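PDB 1SS4: glyoxalase family protein from Bacillus cereus, which is of unknown function but, as a member of the glyoxalase superfamily, probably binds metal and may have an activity like that of methylmalonyl-CoA epimerase. Local coordinates for residues N129-C134 and G145-L150; Q56-A61 and S75-P80; G117-G122 and Y135-E140; N35-A40 and M62-D67; I17-L22 and E140-G145. One frame throughout, in Å; residues are numbered along the deposited sequence.

Contact 1. Residues N129-C134 and G145-L150; sequences NSYRLC and GLAEEL
Arg132 and Glu148 are oppositely charged and face each other as a hydrogen-bonded antiparallel pair, yet it is water that joins their charged ends. The side chains run side by side in the same direction, but Glu148 OE2 lies well out of the guanidinium plane, 4.1 Å from Arg132 NH1, and no N-H points at it. One water accepts from Arg132 NH1 and donates to Glu148 OE1, 2.6 Å away. Stronger partners lie outside: Asp107 for the arginine, the backbone N of Ile106 for OE2. The aliphatic part of Arg132 serves as apolar surface, crossed at about a right angle by Leu150, whose CD2 reaches Arg132 CG at 3.9 Å.

Tyr131 and Glu149 are neighbours on the other face, with Tyr131 OH 2.9 Å from Glu149 OE2. A citrate also competes for the hydroxyl, and Arg11 of the second subunit forms a salt bridge with the glutamate. Small Ala147 suits its place opposite Leu133, its CB 4.0 Å from Leu133 CB where the backbones come close. Backbone bonds pair Cys134 with Leu146 and Arg132 with Glu148, and Leu150 N bonds to Ser130 O, in the antiparallel beta hairpin of strands 131-137 and 143-149, part of a mixed four-stranded sheet of the glyoxalase (VOC) fold.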
# COMPACT_ATOMS: atom_id res chain seq x y z
N ASN A 129 -16.90 20.86 2.62
CA ASN A 129 -16.00 22.00 2.82
C ASN A 129 -14.69 21.60 3.47
O ASN A 129 -14.02 22.43 4.08
CB ASN A 129 -16.68 23.06 3.69
CG ASN A 129 -17.62 23.94 2.89
OD1 ASN A 129 -18.32 24.79 3.45
ND2 ASN A 129 -17.64 23.74 1.58
N SER A 130 -14.32 20.33 3.34
CA SER A 130 -13.09 19.86 3.96
C SER A 130 -11.99 19.38 3.01
O SER A 130 -10.81 19.57 3.28
CB SER A 130 -13.42 18.74 4.96
OG SER A 130 -14.24 17.75 4.36
N TYR A 131 -12.37 18.76 1.90
CA TYR A 131 -11.39 18.23 0.96
C TYR A 131 -11.70 18.46 -0.50
O TYR A 131 -12.82 18.75 -0.89
CB TYR A 131 -11.27 16.71 1.12
CG TYR A 131 -10.52 16.22 2.32
CD1 TYR A 131 -9.15 16.46 2.47
CD2 TYR A 131 -11.18 15.49 3.31
CE1 TYR A 131 -8.45 15.97 3.57
CE2 TYR A 131 -10.48 15.00 4.42
CZ TYR A 131 -9.12 15.25 4.54
OH TYR A 131 -8.43 14.77 5.63
N ARG A 132 -10.65 18.31 -1.30
CA ARG A 132 -10.73 18.38 -2.75
C ARG A 132 -9.81 17.20 -3.05
O ARG A 132 -8.73 17.09 -2.47
CB ARG A 132 -10.14 19.68 -3.30
CG ARG A 132 -11.12 20.87 -3.27
CD ARG A 132 -10.58 22.06 -4.06
NE ARG A 132 -10.53 21.78 -5.49
CZ ARG A 132 -9.57 22.22 -6.30
NH1 ARG A 132 -8.59 22.97 -5.82
NH2 ARG A 132 -9.58 21.89 -7.59
N LEU A 133 -10.24 16.29 -3.92
CA LEU A 133 -9.41 15.14 -4.22
C LEU A 133 -9.65 14.53 -5.60
O LEU A 133 -10.66 14.81 -6.25
CB LEU A 133 -9.62 14.06 -3.16
CG LEU A 133 -10.93 13.28 -3.25
CD1 LEU A 133 -10.85 12.04 -2.38
CD2 LEU A 133 -12.10 14.18 -2.83
N CYS A 134 -8.72 13.68 -6.02
CA CYS A 134 -8.80 13.01 -7.30
C CYS A 134 -7.95 11.74 -7.29
O CYS A 134 -7.18 11.50 -6.35
CB CYS A 134 -8.31 13.92 -8.42
SG CYS A 134 -6.54 14.29 -8.31
N GLY A 145 -3.86 8.45 -5.14
CA GLY A 145 -4.91 9.35 -4.75
C GLY A 145 -4.23 10.63 -4.27
O GLY A 145 -3.15 10.59 -3.67
N LEU A 146 -4.84 11.77 -4.55
CA LEU A 146 -4.30 13.06 -4.12
C LEU A 146 -5.41 13.84 -3.45
O LEU A 146 -6.55 13.77 -3.88
CB LEU A 146 -3.80 13.86 -5.31
CG LEU A 146 -2.65 13.36 -6.16
CD1 LEU A 146 -2.44 14.33 -7.32
CD2 LEU A 146 -1.40 13.25 -5.33
N ALA A 147 -5.08 14.55 -2.38
CA ALA A 147 -6.07 15.37 -1.69
C ALA A 147 -5.43 16.65 -1.15
O ALA A 147 -4.25 16.68 -0.83
CB ALA A 147 -6.68 14.62 -0.55
N GLU A 148 -6.25 17.69 -1.04
CA GLU A 148 -5.84 18.97 -0.49
C GLU A 148 -6.87 19.36 0.56
O GLU A 148 -8.07 19.33 0.31
CB GLU A 148 -5.77 20.06 -1.58
CG GLU A 148 -5.68 21.46 -0.98
CD GLU A 148 -5.79 22.57 -2.02
OE1 GLU A 148 -6.20 23.68 -1.63
OE2 GLU A 148 -5.47 22.34 -3.21
N GLU A 149 -6.39 19.73 1.74
CA GLU A 149 -7.24 20.13 2.85
C GLU A 149 -7.69 21.59 2.69
O GLU A 149 -6.90 22.45 2.30
CB GLU A 149 -6.46 19.98 4.16
CG GLU A 149 -7.13 19.11 5.19
CD GLU A 149 -6.17 18.10 5.78
OE1 GLU A 149 -5.03 18.49 6.11
OE2 GLU A 149 -6.56 16.91 5.90
N LEU A 150 -8.96 21.87 2.99
CA LEU A 150 -9.53 23.21 2.87
C LEU A 150 -9.72 23.87 4.24
O LEU A 150 -10.19 23.23 5.18
CB LEU A 150 -10.88 23.14 2.15
CG LEU A 150 -10.92 22.39 0.82
CD1 LEU A 150 -12.34 22.36 0.28
CD2 LEU A 150 -9.98 23.05 -0.18
O HOH W 1 -7.99 24.65 -3.28
O HOH W 2 -5.79 23.59 -5.49

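Contact 2. Residues Q56-A61 and S75-P80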
# COMPACT_ATOMS: atom_id res chain seq x y z
N GLN A 56 16.89 -14.94 -6.74
CA GLN A 56 16.40 -13.65 -7.21
C GLN A 56 17.43 -12.54 -7.10
O GLN A 56 18.36 -12.60 -6.29
CB GLN A 56 15.10 -13.21 -6.50
CG GLN A 56 15.23 -12.83 -5.04
CD GLN A 56 13.96 -12.16 -4.50
OE1 GLN A 56 12.85 -12.67 -4.67
NE2 GLN A 56 14.13 -11.02 -3.83
N CYS A 57 17.23 -11.54 -7.95
CA CYS A 57 18.07 -10.36 -8.02
C CYS A 57 17.08 -9.23 -8.23
O CYS A 57 16.40 -9.19 -9.26
CB CYS A 57 19.02 -10.44 -9.22
SG CYS A 57 20.15 -9.03 -9.36
N VAL A 58 16.98 -8.34 -7.26
CA VAL A 58 16.05 -7.22 -7.37
C VAL A 58 16.75 -5.92 -7.02
O VAL A 58 17.67 -5.91 -6.20
CB VAL A 58 14.87 -7.41 -6.41
CG1 VAL A 58 13.90 -6.26 -6.54
CG2 VAL A 58 14.16 -8.71 -6.71
N GLU A 59 16.36 -4.83 -7.68
CA GLU A 59 16.92 -3.54 -7.35
C GLU A 59 15.83 -2.85 -6.53
O GLU A 59 14.65 -2.83 -6.93
CB GLU A 59 17.23 -2.72 -8.60
CG GLU A 59 18.05 -1.47 -8.30
CD GLU A 59 18.25 -0.60 -9.52
OE1 GLU A 59 17.73 -0.96 -10.60
OE2 GLU A 59 18.93 0.46 -9.41
N ILE A 60 16.23 -2.28 -5.41
CA ILE A 60 15.31 -1.63 -4.49
C ILE A 60 15.62 -0.16 -4.25
O ILE A 60 16.78 0.25 -4.25
CB ILE A 60 15.34 -2.35 -3.12
CG1 ILE A 60 14.75 -3.75 -3.27
CG2 ILE A 60 14.57 -1.57 -2.08
CD1 ILE A 60 14.96 -4.61 -2.05
N ALA A 61 14.57 0.64 -4.06
CA ALA A 61 14.71 2.06 -3.79
C ALA A 61 13.71 2.41 -2.70
O ALA A 61 12.53 2.08 -2.80
CB ALA A 61 14.43 2.88 -5.04
N SER A 75 10.51 -1.68 -6.02
CA SER A 75 11.29 -2.85 -6.39
C SER A 75 11.21 -3.15 -7.88
O SER A 75 10.16 -2.99 -8.50
CB SER A 75 10.80 -4.09 -5.64
OG SER A 75 11.16 -4.03 -4.27
N ARG A 76 12.34 -3.58 -8.44
CA ARG A 76 12.43 -3.96 -9.85
C ARG A 76 13.12 -5.32 -9.89
O ARG A 76 14.25 -5.47 -9.40
CB ARG A 76 13.26 -2.95 -10.64
CG ARG A 76 13.40 -3.33 -12.11
CD ARG A 76 14.19 -2.27 -12.86
NE ARG A 76 15.58 -2.18 -12.41
CZ ARG A 76 16.56 -2.99 -12.83
NH1 ARG A 76 16.30 -3.96 -13.70
NH2 ARG A 76 17.79 -2.82 -12.38
N PHE A 77 12.45 -6.32 -10.46
CA PHE A 77 13.00 -7.66 -10.56
C PHE A 77 13.94 -7.81 -11.76
O PHE A 77 13.58 -7.44 -12.86
CB PHE A 77 11.87 -8.69 -10.71
CG PHE A 77 11.24 -9.11 -9.40
CD1 PHE A 77 11.80 -10.15 -8.65
CD2 PHE A 77 10.13 -8.45 -8.89
CE1 PHE A 77 11.24 -10.52 -7.41
CE2 PHE A 77 9.57 -8.81 -7.67
CZ PHE A 77 10.13 -9.84 -6.92
N LEU A 78 15.15 -8.32 -11.54
CA LEU A 78 16.07 -8.58 -12.65
C LEU A 78 15.79 -10.06 -12.93
O LEU A 78 15.55 -10.48 -14.07
CB LEU A 78 17.51 -8.35 -12.23
CG LEU A 78 17.96 -6.89 -12.10
CD1 LEU A 78 17.25 -6.20 -10.93
CD2 LEU A 78 19.46 -6.85 -11.90
N THR A 79 15.78 -10.86 -11.87
CA THR A 79 15.45 -12.28 -11.96
C THR A 79 14.74 -12.68 -10.65
O THR A 79 15.08 -12.18 -9.57
CB THR A 79 16.70 -13.18 -12.12
OG1 THR A 79 17.61 -12.92 -11.05
CG2 THR A 79 17.40 -12.91 -13.46
N PRO A 80 13.71 -13.54 -10.75
CA PRO A 80 13.20 -14.12 -11.99
C PRO A 80 12.40 -13.00 -12.64
O PRO A 80 12.10 -12.02 -11.98
CB PRO A 80 12.28 -15.22 -11.49
CG PRO A 80 11.69 -14.59 -10.24
CD PRO A 80 12.93 -14.01 -9.59
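The guanidinium of Arg76 meets Glu59 edge-on: Glu59 OE1 lies almost in its plane, 2.6 Å from Arg76 NH2, while the carboxylate plane stands nearly perpendicular to it, 89° away. The oxygen is approached on its anti side, and Arg76 NE adds a weak bond to Glu59 OE1 at 3.1 Å, so two N-H groups of one edge converge on a single oxygen. A bend at chi3 (65°) brings the edge of the guanidinium round to Glu59. The Phe77 ring has Gln56 OE1 and Thr79 O at its edge, the Gln56 amide standing almost upright to the ring; Gln56 OE1 takes its hydrogen bond from Thr51. Val58 CG2 comes to the ring obliquely, 3.4 Å from Phe77 CD1, a branched apolar group filling the same sheet face. Farther out, Phe77 packs on Leu53, on Thr82 and on Val91 of the second subunit.

The strands are antiparallel, with a classic beta bulge where Leu78 and Thr79 both face Cys57. Cys57 O therefore accepts twice: from Leu78 N at 2.7 Å, nearly along the C=O axis, and from Thr79 N at 3.2 Å, on a lone pair. The bulge turns Leu78 toward the other strand, and its CD2 comes to rest 3.4 Å from Cys57 SG.

Glu59 OE2 forms a further salt bridge with Arg39. A largely buried carboxylate held between two arginines would be expected to remain ionised, its charge balanced within the sheet while the opposite face stays mainly apolar around Val58 and Phe77.

Contact 3. Residues G117-G122 and Y135-E140. With FMT (formic acid), chain F.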
# COMPACT_ATOMS: atom_id res chain seq x y z
N GLY A 117 3.00 13.17 -18.08
CA GLY A 117 2.42 11.93 -18.56
C GLY A 117 1.42 11.20 -17.69
O GLY A 117 0.94 10.13 -18.07
N ALA A 118 1.09 11.76 -16.53
CA ALA A 118 0.12 11.12 -15.64
C ALA A 118 -1.28 11.47 -16.15
O ALA A 118 -1.44 12.47 -16.87
CB ALA A 118 0.30 11.62 -14.20
N GLU A 119 -2.27 10.66 -15.80
CA GLU A 119 -3.63 10.92 -16.27
C GLU A 119 -4.68 10.94 -15.16
O GLU A 119 -4.77 10.01 -14.35
CB GLU A 119 -4.05 9.88 -17.32
CG GLU A 119 -4.43 8.53 -16.73
CD GLU A 119 -5.29 7.68 -17.67
OE1 GLU A 119 -6.43 8.10 -17.98
OE2 GLU A 119 -4.83 6.59 -18.08
N LEU A 120 -5.49 12.00 -15.15
CA LEU A 120 -6.55 12.15 -14.17
C LEU A 120 -7.61 11.06 -14.43
O LEU A 120 -8.10 10.92 -15.55
CB LEU A 120 -7.15 13.55 -14.30
CG LEU A 120 -8.24 13.98 -13.33
CD1 LEU A 120 -7.72 13.89 -11.89
CD2 LEU A 120 -8.68 15.42 -13.67
N VAL A 121 -7.96 10.29 -13.40
CA VAL A 121 -8.92 9.21 -13.59
C VAL A 121 -10.34 9.72 -13.74
O VAL A 121 -11.08 9.26 -14.61
CB VAL A 121 -8.87 8.20 -12.44
CG1 VAL A 121 -9.89 7.07 -12.66
CG2 VAL A 121 -7.47 7.64 -12.34
N GLY A 122 -10.71 10.66 -12.89
CA GLY A 122 -12.04 11.23 -12.94
C GLY A 122 -11.90 12.74 -12.90
O GLY A 122 -11.21 13.32 -13.71
N TYR A 135 -8.12 10.95 -8.34
CA TYR A 135 -7.34 9.73 -8.55
C TYR A 135 -6.55 10.01 -9.80
O TYR A 135 -7.07 10.58 -10.76
CB TYR A 135 -8.23 8.52 -8.80
CG TYR A 135 -8.72 7.78 -7.57
CD1 TYR A 135 -9.35 6.54 -7.70
CD2 TYR A 135 -8.59 8.33 -6.30
CE1 TYR A 135 -9.82 5.86 -6.58
CE2 TYR A 135 -9.06 7.67 -5.19
CZ TYR A 135 -9.68 6.43 -5.34
OH TYR A 135 -10.18 5.80 -4.23
N ILE A 136 -5.29 9.60 -9.80
CA ILE A 136 -4.41 9.81 -10.93
C ILE A 136 -3.70 8.52 -11.23
O ILE A 136 -3.36 7.78 -10.31
CB ILE A 136 -3.32 10.85 -10.57
CG1 ILE A 136 -3.96 12.21 -10.33
CG2 ILE A 136 -2.26 10.90 -11.66
CD1 ILE A 136 -4.54 12.82 -11.57
N ARG A 137 -3.51 8.24 -12.52
CA ARG A 137 -2.75 7.09 -12.97
C ARG A 137 -1.37 7.71 -13.19
O ARG A 137 -1.17 8.53 -14.10
CB ARG A 137 -3.29 6.55 -14.30
CG ARG A 137 -4.65 5.86 -14.20
CD ARG A 137 -4.50 4.36 -14.20
NE ARG A 137 -5.73 3.66 -13.87
CZ ARG A 137 -5.76 2.54 -13.16
NH1 ARG A 137 -4.61 2.04 -12.72
NH2 ARG A 137 -6.91 1.92 -12.89
N GLY A 138 -0.42 7.35 -12.33
CA GLY A 138 0.91 7.92 -12.44
C GLY A 138 1.89 7.08 -13.22
O GLY A 138 1.54 6.51 -14.25
N VAL A 139 3.12 7.00 -12.72
CA VAL A 139 4.15 6.21 -13.38
C VAL A 139 3.65 4.80 -13.68
O VAL A 139 3.10 4.11 -12.81
CB VAL A 139 5.45 6.17 -12.55
CG1 VAL A 139 5.21 5.49 -11.21
CG2 VAL A 139 6.55 5.46 -13.35
N GLU A 140 3.80 4.39 -14.94
CA GLU A 140 3.37 3.07 -15.38
C GLU A 140 1.91 2.75 -15.06
O GLU A 140 1.56 1.59 -14.80
CB GLU A 140 4.31 2.03 -14.78
CG GLU A 140 5.72 2.10 -15.36
CD GLU A 140 6.76 1.31 -14.57
OE1 GLU A 140 6.39 0.30 -13.94
OE2 GLU A 140 7.95 1.70 -14.59
C FMT F . -9.05 3.95 -15.07
O1 FMT F . -7.93 4.49 -15.34
O2 FMT F . -9.24 3.83 -13.81
O HOH W 3 -10.14 11.88 -10.27
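Glu119 and Arg137 exchange two backbone hydrogen bonds, Glu119 N to Arg137 O and Arg137 N to Glu119 O, the latter 2.8 Å and almost straight (174°). Val121 N adds a third, to Tyr135 O, also at 2.8 Å. Just past this bond a water bridges Gly122 N and Tyr135 N, accepting from both, where the pairing is interrupted.

Beyond the backbone, Arg137 grips a formate, probably from the crystallisation liquor, edge-on with two donors: Arg137 NE to O1 at 2.8 Å and NH2 to O2 at 3.2 Å. An unusual chi2 of -101° bends the chain to bring the guanidinium there. NH2 also reaches Ala89 O and NH1 Gly141 O, so the group is held from several directions. Val121 lies close by, its CG1 near the formate and its beta carbon packed against that of Tyr135. Glu119 runs alongside Arg137, but its carboxylate makes no salt bridge; the touching is done by methylenes, Glu119 CG 3.3 Å from Arg137 CB.

On the opposite face Leu120 CD1 and Ile136 CD1 are pressed to 3.4 Å, tighter than usual, while the small Ala118 lets Ile136 CG2 settle on its CB at 3.7 Å. Gly117, whose positive phi suits glycine, is the C-prime residue of the Schellman motif ending helix 106-115. That helix leads into strand 119-127, outermost of its sheet within this chain and paired with strand 131-137, in a beta-alpha-beta-beta-beta unit of the glyoxalase (VOC) fold.

Contact 4. Residues N35-A40 and M62-D67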
# COMPACT_ATOMS: atom_id res chain seq x y z
N ASN A 35 11.20 11.73 -0.77
CA ASN A 35 12.64 11.78 -0.97
C ASN A 35 13.21 10.36 -1.01
O ASN A 35 12.70 9.45 -0.36
CB ASN A 35 13.30 12.58 0.15
CG ASN A 35 12.72 13.98 0.29
OD1 ASN A 35 12.32 14.60 -0.70
ND2 ASN A 35 12.67 14.48 1.53
N LEU A 36 14.27 10.18 -1.80
CA LEU A 36 14.92 8.90 -1.96
C LEU A 36 15.94 8.71 -0.85
O LEU A 36 16.90 9.47 -0.77
CB LEU A 36 15.61 8.85 -3.32
CG LEU A 36 16.47 7.65 -3.68
CD1 LEU A 36 15.62 6.36 -3.71
CD2 LEU A 36 17.07 7.90 -5.05
N GLU A 37 15.73 7.70 0.00
CA GLU A 37 16.64 7.41 1.12
C GLU A 37 17.81 6.57 0.67
O GLU A 37 18.95 6.78 1.08
CB GLU A 37 15.94 6.64 2.24
CG GLU A 37 14.98 7.41 3.10
CD GLU A 37 14.53 6.61 4.32
OE1 GLU A 37 13.98 5.50 4.13
OE2 GLU A 37 14.72 7.08 5.46
N GLY A 38 17.52 5.60 -0.19
CA GLY A 38 18.57 4.74 -0.67
C GLY A 38 18.14 3.95 -1.88
O GLY A 38 16.95 3.89 -2.22
N ARG A 39 19.12 3.34 -2.52
CA ARG A 39 18.88 2.56 -3.71
C ARG A 39 19.97 1.51 -3.78
O ARG A 39 21.14 1.83 -3.58
CB ARG A 39 18.94 3.49 -4.93
CG ARG A 39 18.78 2.79 -6.23
CD ARG A 39 18.73 3.80 -7.36
NE ARG A 39 18.46 3.12 -8.62
CZ ARG A 39 18.10 3.73 -9.74
NH1 ARG A 39 17.96 5.06 -9.76
NH2 ARG A 39 17.86 3.02 -10.82
N ALA A 40 19.59 0.27 -4.05
CA ALA A 40 20.58 -0.78 -4.10
C ALA A 40 20.11 -2.04 -4.79
O ALA A 40 18.92 -2.31 -4.90
CB ALA A 40 21.05 -1.10 -2.69
N MSE A 62 14.17 3.08 -1.65
CA MSE A 62 13.28 3.44 -0.56
C MSE A 62 12.99 4.94 -0.57
O MSE A 62 13.91 5.76 -0.53
CB MSE A 62 13.91 3.04 0.78
CG MSE A 62 12.98 3.18 1.97
SE MSE A 62 11.47 1.93 1.95
CE MSE A 62 12.37 0.27 2.51
N MSE A 63 11.71 5.28 -0.65
CA MSE A 63 11.25 6.68 -0.66
C MSE A 63 10.66 6.99 0.71
O MSE A 63 9.95 6.16 1.28
CB MSE A 63 10.13 6.89 -1.68
CG MSE A 63 10.34 6.33 -3.08
SE MSE A 63 11.84 7.20 -3.95
CE MSE A 63 11.11 8.96 -4.24
N VAL A 64 10.91 8.19 1.22
CA VAL A 64 10.36 8.58 2.51
C VAL A 64 9.64 9.93 2.40
O VAL A 64 10.03 10.78 1.59
CB VAL A 64 11.47 8.68 3.58
CG1 VAL A 64 12.45 9.83 3.25
CG2 VAL A 64 10.83 8.87 4.96
N THR A 65 8.59 10.11 3.18
CA THR A 65 7.87 11.38 3.14
C THR A 65 8.64 12.41 3.97
O THR A 65 9.43 12.04 4.83
CB THR A 65 6.48 11.26 3.76
OG1 THR A 65 6.58 10.60 5.04
CG2 THR A 65 5.55 10.48 2.84
N PRO A 66 8.44 13.70 3.69
CA PRO A 66 9.12 14.77 4.42
C PRO A 66 8.87 14.67 5.92
O PRO A 66 9.76 14.94 6.70
CB PRO A 66 8.52 16.04 3.82
CG PRO A 66 8.28 15.66 2.40
CD PRO A 66 7.69 14.24 2.54
N ASP A 67 7.65 14.31 6.32
CA ASP A 67 7.36 14.21 7.74
C ASP A 67 8.11 13.04 8.37
O ASP A 67 8.11 12.87 9.59
CB ASP A 67 5.85 14.08 7.99
CG ASP A 67 5.25 12.85 7.33
OD1 ASP A 67 5.91 11.80 7.29
OD2 ASP A 67 4.09 12.93 6.87
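Glu37 sets its CG opposite the carbonyl carbon (chi1 -74°) and then runs extended, which lays it over Val64 at about a right angle and beside Met62. Its CG comes 3.5 Å from Val64 CG1, and its OE1 lies 3.3 Å from CG of the selenomethionine Met62. This is an edge pair of antiparallel strands, 35-42 and 57-64, in a mixed four-stranded sheet of the glyoxalase fold, and a beta bulge interrupts it. Between the pairs Leu36-Met63 and Gly38-Met62 the register slips by one, leaving Glu37 as the extra residue with its CB toward the other strand.

The backbone adapts. Glu37 N still reaches Met62 O at 2.7 Å, and Met62 N bonds to Gly38 O; Gly38 N, buried here, finds no partner in the model. Before the bulge Asn35 and Val64 exchange two bonds, that from Asn35 N nearly straight (173°). A charged residue suits the exposed bulge because Glu37 OE1 forms a salt bridge with Arg71 of strand 71-79, on the far side of strand 57-64. Leu36 suits the other face, where Met63 packs on helix 22-32. Leu36 CG is anti to the backbone N (chi1 175°), and Leu36 CD1 comes to rest 3.9 Å from the selenium of Met63.

Contact 5. Residues I17-L22 and E140-G145; sequences IVVESL and EGILIG
The carboxylate of Glu140 points end-on at the backbone of Glu20 and Ser21 and gives one oxygen to each amide. Glu140 OE1 takes Glu20 N at 2.8 Å in a nearly straight bond (168°), and Glu140 OE2 takes Ser21 N at 2.9 Å; both oxygens are met on the syn side, about 20° out of the carboxylate plane. An extended chain beyond CG lets the glutamate span the gap, and this forked grip fixes the rotation of its flat end. Ser21 is itself the N-cap of helix 22-32, its OG bonded to Asn24 N.

Beside this polar end, Ile142 rests its CD1 against two neighbouring side chains, crossing Ile17 obliquely and Val19 at about a right angle. The methyl lies 3.7 Å from Ile17 CG2 and 3.9 Å from Val19 CG1, with branched aliphatics suiting a buried meeting of the two sheets. Tyr96 of the second subunit packs on both isoleucines, and Ile17 and Val18 pair with a strand of that subunit.

Glu20 OE2 stands 4.3 Å from Glu140 OE1, an unfavourable approach of like charges. Arg87 forms salt bridges with both oxygens, which probably offsets that repulsion and favours the ionised form of Glu140 as acceptor of two amide protons.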
# COMPACT_ATOMS: atom_id res chain seq x y z
N ILE A 17 5.92 -1.30 -4.01
CA ILE A 17 5.35 -1.41 -5.36
C ILE A 17 6.45 -2.02 -6.26
O ILE A 17 7.60 -1.60 -6.19
CB ILE A 17 4.98 -0.00 -5.94
CG1 ILE A 17 4.20 0.82 -4.91
CG2 ILE A 17 4.16 -0.17 -7.24
CD1 ILE A 17 4.00 2.30 -5.31
N VAL A 18 6.07 -3.01 -7.06
CA VAL A 18 6.99 -3.65 -8.00
C VAL A 18 6.81 -2.88 -9.30
O VAL A 18 5.69 -2.76 -9.80
CB VAL A 18 6.63 -5.14 -8.20
CG1 VAL A 18 7.46 -5.75 -9.31
CG2 VAL A 18 6.86 -5.88 -6.92
N VAL A 19 7.89 -2.32 -9.83
CA VAL A 19 7.79 -1.53 -11.04
C VAL A 19 8.69 -2.03 -12.16
O VAL A 19 9.58 -2.86 -11.94
CB VAL A 19 8.10 -0.05 -10.75
CG1 VAL A 19 7.16 0.47 -9.67
CG2 VAL A 19 9.56 0.12 -10.31
N GLU A 20 8.41 -1.53 -13.37
CA GLU A 20 9.15 -1.88 -14.58
C GLU A 20 10.47 -1.10 -14.63
O GLU A 20 11.52 -1.65 -14.94
CB GLU A 20 8.29 -1.53 -15.80
CG GLU A 20 8.77 -2.11 -17.11
CD GLU A 20 7.82 -1.78 -18.26
OE1 GLU A 20 8.14 -2.20 -19.39
OE2 GLU A 20 6.78 -1.09 -18.04
N SER A 21 10.40 0.19 -14.33
CA SER A 21 11.58 1.07 -14.35
C SER A 21 11.75 1.76 -13.00
O SER A 21 10.92 2.58 -12.61
CB SER A 21 11.43 2.15 -15.43
OG SER A 21 12.40 3.18 -15.25
N LEU A 22 12.83 1.43 -12.29
CA LEU A 22 13.09 2.05 -11.00
C LEU A 22 13.38 3.55 -11.22
O LEU A 22 12.87 4.42 -10.49
CB LEU A 22 14.26 1.36 -10.30
CG LEU A 22 14.28 1.44 -8.77
CD1 LEU A 22 12.95 0.89 -8.22
CD2 LEU A 22 15.46 0.65 -8.22
N GLU A 140 3.80 4.39 -14.94
CA GLU A 140 3.37 3.07 -15.38
C GLU A 140 1.91 2.75 -15.06
O GLU A 140 1.56 1.59 -14.80
CB GLU A 140 4.31 2.03 -14.78
CG GLU A 140 5.72 2.10 -15.36
CD GLU A 140 6.76 1.31 -14.57
OE1 GLU A 140 6.39 0.30 -13.94
OE2 GLU A 140 7.95 1.70 -14.59
N GLY A 141 1.07 3.78 -15.09
CA GLY A 141 -0.36 3.62 -14.82
C GLY A 141 -0.77 3.33 -13.38
O GLY A 141 -1.95 3.12 -13.11
N ILE A 142 0.20 3.33 -12.46
CA ILE A 142 -0.09 3.04 -11.06
C ILE A 142 -1.05 4.05 -10.42
O ILE A 142 -0.85 5.26 -10.49
CB ILE A 142 1.24 2.95 -10.27
CG1 ILE A 142 2.02 1.72 -10.78
CG2 ILE A 142 0.99 2.82 -8.75
CD1 ILE A 142 3.47 1.66 -10.36
N LEU A 143 -2.10 3.52 -9.80
CA LEU A 143 -3.12 4.35 -9.18
C LEU A 143 -2.69 5.02 -7.87
O LEU A 143 -2.24 4.35 -6.93
CB LEU A 143 -4.38 3.51 -8.91
CG LEU A 143 -5.64 4.28 -8.52
CD1 LEU A 143 -6.10 5.12 -9.71
CD2 LEU A 143 -6.74 3.28 -8.11
N ILE A 144 -2.83 6.35 -7.84
CA ILE A 144 -2.50 7.18 -6.69
C ILE A 144 -3.69 8.09 -6.40
O ILE A 144 -4.42 8.45 -7.30
CB ILE A 144 -1.30 8.09 -6.98
CG1 ILE A 144 -0.11 7.25 -7.43
CG2 ILE A 144 -0.96 8.89 -5.78
CD1 ILE A 144 0.40 6.32 -6.37
N GLY A 145 -3.86 8.45 -5.14
CA GLY A 145 -4.91 9.35 -4.75
C GLY A 145 -4.23 10.63 -4.27
O GLY A 145 -3.15 10.59 -3.67

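Overall arrangement
The chain has two four-stranded mixed sheets, each with strand order 1-4-3-2. Contacts 2 and 4 share strand 57-64 in the first, touching through the Glu59-Arg39 salt bridge; contacts 1 and 3 share strand 131-137 in the second. Contact 5 bridges the sheets through Glu140 and Ile142; within the first, the backbone of Ser75 of contact 2 probably bonds to Ile17 and Val19, and within the second that of Ile136 of contact 3 to Ile144. The centres of contacts 3 and 5 are about 10 Å apart, those of contacts 1 and 2 about 35 Å. All five touch the second subunit. Glutathione lies about 8 Å from the Ser130 side chain, and sodium about 10 Å from that of Arg137.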